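Side-chain contacts in tail protein, 43 kDa (Neisseria meningitidis MC58, PDB 3D37), which is of unknown function but, resembling the Mu baseplate protein GpP and the hub protein gp44, probably belongs to a phage-type tail baseplate: residues A179-P184 with V313-G318; G298-V303 with K336-W341. All blocks are in the same frame, centred on the assembly; numbering follows the deposited sequence.

Contact 1 (A179-P184 with V313-G318); sequences ADYSSP and VFFLMG
Y181 and F315 meet as an edge-to-face aromatic pair, the point at which a loop between strands 174-177 and 187-191 lies down on the central part of strand 310-324. This long antiparallel strand, flanked by strands 300-305 and 330-337, belongs to the C-terminal part of the chain, whose family is related to the phage tail barrels, and the loop packs on it at F315.

The aromatic pair comes first. The edge of the Y181 ring is directed at the face of F315, with centroids 5.4 Å apart and planes inclined at 62°, so the pair is tilted away from a strict T. Closest approach is between Y181 CE1 and F315 CD1, 3.8 Å. The CB of F315 already points at the loop, and with CG anti to N (chi1 -179°) the ring continues out to it. The phenol reaches further still, for Y181 OH hangs over the centre of the F315 ring, 4.2 Å above its plane; its hydrogen-bonding partner is the carbonyl O of W341, which holds the phenol end in place.

Aliphatic packing adds a second point of touch. The methyl of A179 comes obliquely against the far end of the same phenylalanine, A179 CB lying 3.6 Å from F315 CZ, while M317 CE sits at the ring edge in its plane. The phenylalanine is thus met by both a methyl and a phenol from one short loop.

No hydrogen bond joins the loop to the strand; within the loop, D180 forms an Asx turn that bends the chain through Y181. Its OD1 takes two donors from the same face of the carboxylate: S182 OG, at 2.7 Å on the syn side, and the backbone N of S182, at 3.2 Å from well above the plane.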
loop_
_atom_site.group_PDB
_atom_site.type_symbol
_atom_site.label_atom_id
_atom_site.label_comp_id
_atom_site.label_asym_id
_atom_site.label_seq_id
_atom_site.Cartn_x
_atom_site.Cartn_y
_atom_site.Cartn_z
ATOM N N ALA A 179 14.548 -8.550 -41.135
ATOM C CA ALA A 179 15.268 -9.465 -40.277
ATOM C C ALA A 179 16.240 -10.371 -41.054
ATOM O O ALA A 179 15.929 -10.870 -42.147
ATOM C CB ALA A 179 14.274 -10.336 -39.486
ATOM N N ASP A 180 17.376 -10.650 -40.422
ATOM C CA ASP A 180 18.256 -11.681 -40.899
ATOM C C ASP A 180 18.240 -12.924 -40.018
ATOM O O ASP A 180 18.831 -12.924 -38.934
ATOM C CB ASP A 180 19.668 -11.155 -40.970
ATOM C CG ASP A 180 20.609 -12.118 -41.658
ATOM O OD1 ASP A 180 20.134 -13.051 -42.356
ATOM O OD2 ASP A 180 21.839 -11.923 -41.505
ATOM N N TYR A 181 17.578 -13.971 -40.499
ATOM C CA TYR A 181 17.448 -15.218 -39.790
ATOM C C TYR A 181 18.612 -16.204 -40.008
ATOM O O TYR A 181 18.563 -17.337 -39.524
ATOM C CB TYR A 181 16.101 -15.867 -40.178
ATOM C CG TYR A 181 14.935 -14.974 -39.854
ATOM C CD1 TYR A 181 14.581 -14.748 -38.532
ATOM C CD2 TYR A 181 14.202 -14.334 -40.863
ATOM C CE1 TYR A 181 13.543 -13.878 -38.197
ATOM C CE2 TYR A 181 13.126 -13.488 -40.551
ATOM C CZ TYR A 181 12.810 -13.260 -39.192
ATOM O OH TYR A 181 11.784 -12.423 -38.827
ATOM N N SER A 182 19.631 -15.787 -40.761
ATOM C CA SER A 182 20.868 -16.548 -40.928
ATOM C C SER A 182 21.782 -16.331 -39.725
ATOM O O SER A 182 22.499 -17.238 -39.329
ATOM C CB SER A 182 21.573 -16.179 -42.264
ATOM O OG SER A 182 22.175 -14.883 -42.246
ATOM N N SER A 183 21.709 -15.152 -39.108
ATOM C CA SER A 183 22.494 -14.837 -37.913
ATOM C C SER A 183 22.202 -15.811 -36.757
ATOM O O SER A 183 21.051 -15.927 -36.330
ATOM C CB SER A 183 22.209 -13.399 -37.461
ATOM O OG SER A 183 22.534 -12.482 -38.505
ATOM N N PRO A 184 23.245 -16.520 -36.256
ATOM C CA PRO A 184 23.062 -17.465 -35.154
ATOM C C PRO A 184 22.531 -16.790 -33.891
ATOM O O PRO A 184 22.855 -15.630 -33.637
ATOM C CB PRO A 184 24.482 -18.017 -34.916
ATOM C CG PRO A 184 25.217 -17.788 -36.210
ATOM C CD PRO A 184 24.647 -16.507 -36.744
ATOM N N VAL A 313 13.973 -21.047 -30.890
ATOM C CA VAL A 313 14.587 -19.774 -31.152
ATOM C C VAL A 313 13.445 -18.783 -31.470
ATOM O O VAL A 313 12.449 -19.117 -32.166
ATOM C CB VAL A 313 15.598 -19.815 -32.336
ATOM C CG1 VAL A 313 16.158 -18.411 -32.656
ATOM C CG2 VAL A 313 16.718 -20.810 -32.061
ATOM N N PHE A 314 13.602 -17.597 -30.903
ATOM C CA PHE A 314 12.699 -16.484 -31.062
ATOM C C PHE A 314 13.483 -15.257 -31.538
ATOM O O PHE A 314 14.704 -15.132 -31.321
ATOM C CB PHE A 314 11.950 -16.181 -29.756
ATOM C CG PHE A 314 11.130 -17.331 -29.254
ATOM C CD1 PHE A 314 9.822 -17.508 -29.674
ATOM C CD2 PHE A 314 11.681 -18.262 -28.383
ATOM C CE1 PHE A 314 9.063 -18.600 -29.231
ATOM C CE2 PHE A 314 10.949 -19.367 -27.944
ATOM C CZ PHE A 314 9.619 -19.528 -28.356
ATOM N N PHE A 315 12.731 -14.381 -32.198
ATOM C CA PHE A 315 13.211 -13.140 -32.781
ATOM C C PHE A 315 12.853 -11.941 -31.889
ATOM O O PHE A 315 11.691 -11.759 -31.466
ATOM C CB PHE A 315 12.591 -12.943 -34.139
ATOM C CG PHE A 315 13.057 -11.705 -34.824
ATOM C CD1 PHE A 315 14.373 -11.603 -35.249
ATOM C CD2 PHE A 315 12.188 -10.620 -35.036
ATOM C CE1 PHE A 315 14.834 -10.432 -35.879
ATOM C CE2 PHE A 315 12.640 -9.442 -35.663
ATOM C CZ PHE A 315 13.967 -9.349 -36.087
ATOM N N LEU A 316 13.868 -11.170 -31.548
ATOM C CA LEU A 316 13.712 -10.049 -30.645
ATOM C C LEU A 316 13.227 -8.792 -31.375
ATOM O O LEU A 316 13.932 -8.197 -32.145
ATOM C CB LEU A 316 14.996 -9.784 -29.855
ATOM C CG LEU A 316 14.977 -8.705 -28.782
ATOM C CD1 LEU A 316 14.040 -9.134 -27.617
ATOM C CD2 LEU A 316 16.441 -8.428 -28.268
ATOM N N MET A 317 12.008 -8.401 -31.079
ATOM C CA MET A 317 11.310 -7.359 -31.865
ATOM C C MET A 317 11.338 -6.048 -31.108
ATOM O O MET A 317 11.209 -4.996 -31.681
ATOM C CB MET A 317 9.850 -7.849 -32.107
ATOM C CG MET A 317 9.011 -7.035 -33.000
ATOM S SD MET A 317 9.323 -7.167 -34.811
ATOM C CE MET A 317 8.668 -8.868 -34.917
ATOM N N GLY A 318 11.443 -6.141 -29.791
ATOM C CA GLY A 318 11.437 -5.008 -28.889
ATOM C C GLY A 318 12.202 -5.287 -27.621
ATOM O O GLY A 318 12.323 -6.438 -27.192
#

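Contact 2 (G298-V303 with K336-W341); sequences GLRVHV and KEDGIW
R300 and D338 face each other as a side-on salt bridge in which guanidinium and carboxylate are paired atom for atom. The arginine offers NE and NH2 rather than its two terminal nitrogens: R300 NE donates to D338 OD1 at 3.0 Å, and R300 NH2 to D338 OD2 at 2.9 Å. Both bonds are nearly straight, with N-H...O angles of 165°, and both use the syn side of their oxygens. The oxygens stay close to the guanidinium plane, yet the two flat groups are not coplanar; their planes differ by 32°, a modest twist that leaves both hydrogen bonds intact.

The side chains cross at about a right angle. That of R300 is bent at chi3 (71°), which turns the NE edge toward the aspartate, whereas D338 sends its carboxylate straight across. In the fold, the pair spans the two strands that flank 310-324: R300 lies at the start of strand 300-305, and D338 follows strand 330-337 in the type II beta turn from E337 to I340, with G339 at positive phi. Between them, V313 and F315 of the middle strand pack against the arginine chain.

A third nitrogen of the guanidinium has its own partner, NH1 donating to the backbone O of S183, so the group is held in orientation by partners on two of its edges. The opposed charges would probably stabilise the ionised form of D338, whose side chain also touches Y181.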
loop_
_atom_site.group_PDB
_atom_site.type_symbol
_atom_site.label_atom_id
_atom_site.label_comp_id
_atom_site.label_asym_id
_atom_site.label_seq_id
_atom_site.Cartn_x
_atom_site.Cartn_y
_atom_site.Cartn_z
ATOM N N GLY A 298 16.392 -7.328 -33.324
ATOM C CA GLY A 298 17.099 -7.891 -34.472
ATOM C C GLY A 298 17.948 -9.089 -34.129
ATOM O O GLY A 298 18.284 -9.879 -35.012
ATOM N N LEU A 299 18.245 -9.249 -32.847
ATOM C CA LEU A 299 18.850 -10.472 -32.306
ATOM C C LEU A 299 17.868 -11.652 -32.234
ATOM O O LEU A 299 16.644 -11.472 -32.136
ATOM C CB LEU A 299 19.444 -10.217 -30.922
ATOM C CG LEU A 299 20.468 -9.102 -30.837
ATOM C CD1 LEU A 299 20.890 -8.880 -29.443
ATOM C CD2 LEU A 299 21.689 -9.469 -31.794
ATOM N N ARG A 300 18.414 -12.858 -32.341
ATOM C CA ARG A 300 17.638 -14.085 -32.143
ATOM C C ARG A 300 18.133 -14.715 -30.859
ATOM O O ARG A 300 19.315 -14.613 -30.541
ATOM C CB ARG A 300 17.745 -15.005 -33.341
ATOM C CG ARG A 300 17.057 -14.390 -34.554
ATOM C CD ARG A 300 17.431 -15.034 -35.818
ATOM N NE ARG A 300 16.904 -16.386 -36.007
ATOM C CZ ARG A 300 17.628 -17.495 -36.029
ATOM N NH1 ARG A 300 18.945 -17.460 -35.847
ATOM N NH2 ARG A 300 17.030 -18.663 -36.232
ATOM N N VAL A 301 17.197 -15.275 -30.082
ATOM C CA VAL A 301 17.442 -15.765 -28.756
ATOM C C VAL A 301 16.873 -17.187 -28.635
ATOM O O VAL A 301 15.687 -17.448 -28.951
ATOM C CB VAL A 301 16.830 -14.818 -27.642
ATOM C CG1 VAL A 301 17.234 -15.322 -26.270
ATOM C CG2 VAL A 301 17.277 -13.361 -27.827
ATOM N N HIS A 302 17.743 -18.121 -28.263
ATOM C CA HIS A 302 17.315 -19.471 -27.978
ATOM C C HIS A 302 16.757 -19.511 -26.562
ATOM O O HIS A 302 17.419 -19.087 -25.591
ATOM C CB HIS A 302 18.502 -20.437 -28.159
ATOM C CG HIS A 302 18.176 -21.861 -27.867
ATOM N ND1 HIS A 302 19.099 -22.740 -27.354
ATOM C CD2 HIS A 302 17.036 -22.569 -28.038
ATOM C CE1 HIS A 302 18.551 -23.937 -27.245
ATOM N NE2 HIS A 302 17.299 -23.859 -27.654
ATOM N N VAL A 303 15.515 -19.950 -26.423
ATOM C CA VAL A 303 14.868 -20.025 -25.095
ATOM C C VAL A 303 14.547 -21.456 -24.705
ATOM O O VAL A 303 13.969 -22.201 -25.507
ATOM C CB VAL A 303 13.555 -19.167 -25.044
ATOM C CG1 VAL A 303 12.841 -19.275 -23.657
ATOM C CG2 VAL A 303 13.854 -17.699 -25.384
ATOM N N LYS A 336 9.262 -12.767 -30.470
ATOM C CA LYS A 336 8.264 -13.192 -31.415
ATOM C C LYS A 336 8.701 -14.479 -32.066
ATOM O O LYS A 336 9.886 -14.808 -32.056
ATOM C CB LYS A 336 8.045 -12.101 -32.483
ATOM C CG LYS A 336 7.491 -10.752 -31.908
ATOM C CD LYS A 336 6.000 -10.948 -31.594
ATOM C CE LYS A 336 5.226 -9.719 -31.325
ATOM N NZ LYS A 336 3.811 -10.074 -31.085
ATOM N N GLU A 337 7.722 -15.214 -32.606
ATOM C CA GLU A 337 7.980 -16.363 -33.443
ATOM C C GLU A 337 9.072 -16.049 -34.476
ATOM O O GLU A 337 9.048 -15.014 -35.179
ATOM C CB GLU A 337 6.704 -16.788 -34.168
ATOM C CG GLU A 337 6.801 -18.082 -34.943
ATOM C CD GLU A 337 5.488 -18.518 -35.591
ATOM O OE1 GLU A 337 4.474 -17.779 -35.546
ATOM O OE2 GLU A 337 5.517 -19.593 -36.214
ATOM N N ASP A 338 9.999 -16.988 -34.604
ATOM C CA ASP A 338 11.112 -16.874 -35.567
ATOM C C ASP A 338 10.722 -17.028 -37.026
ATOM O O ASP A 338 9.805 -17.764 -37.366
ATOM C CB ASP A 338 12.154 -17.921 -35.174
ATOM C CG ASP A 338 13.529 -17.683 -35.788
ATOM O OD1 ASP A 338 13.953 -16.514 -35.877
ATOM O OD2 ASP A 338 14.163 -18.717 -36.130
ATOM N N GLY A 339 11.383 -16.266 -37.897
ATOM C CA GLY A 339 11.266 -16.439 -39.333
ATOM C C GLY A 339 10.041 -15.797 -39.978
ATOM O O GLY A 339 9.886 -15.892 -41.172
ATOM N N ILE A 340 9.194 -15.116 -39.209
ATOM C CA ILE A 340 7.893 -14.626 -39.704
ATOM C C ILE A 340 7.940 -13.183 -40.244
ATOM O O ILE A 340 7.395 -12.887 -41.299
ATOM C CB ILE A 340 6.804 -14.776 -38.561
ATOM C CG1 ILE A 340 6.653 -16.258 -38.136
ATOM C CG2 ILE A 340 5.462 -14.193 -38.982
ATOM C CD1 ILE A 340 6.363 -17.280 -39.284
ATOM N N TRP A 341 8.613 -12.285 -39.537
ATOM C CA TRP A 341 8.695 -10.848 -39.879
ATOM C C TRP A 341 9.627 -10.615 -41.068
ATOM O O TRP A 341 10.698 -11.180 -41.108
ATOM C CB TRP A 341 9.201 -10.019 -38.642
ATOM C CG TRP A 341 9.099 -8.487 -38.797
ATOM C CD1 TRP A 341 7.964 -7.764 -39.061
ATOM C CD2 TRP A 341 10.184 -7.511 -38.758
ATOM N NE1 TRP A 341 8.266 -6.434 -39.163
ATOM C CE2 TRP A 341 9.612 -6.246 -38.999
ATOM C CE3 TRP A 341 11.564 -7.593 -38.537
ATOM C CZ2 TRP A 341 10.371 -5.059 -38.998
ATOM C CZ3 TRP A 341 12.320 -6.409 -38.541
ATOM C CH2 TRP A 341 11.723 -5.170 -38.761
#

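From the N terminus, the loop 179-184 comes first, followed by 298-303, 313-318 and 336-341, so contacts 1 and 2 cross along the chain instead of nesting. Contact 1 closes a long loop of 128 residues that includes helix 259-276; contact 2 closes a short one of 32, made largely of strands 310-324 and 330-337. Their centres are about 4 Å apart, and they meet directly where the Y181 ring packs against the turn at D338 and G339, Y181 CE1 lying 3.2 Å from G339 N. Together they tie the loop after strand 174-177 and the turn after strand 330-337 to the same three neighbouring strands, 300-305, 310-324 and 330-337.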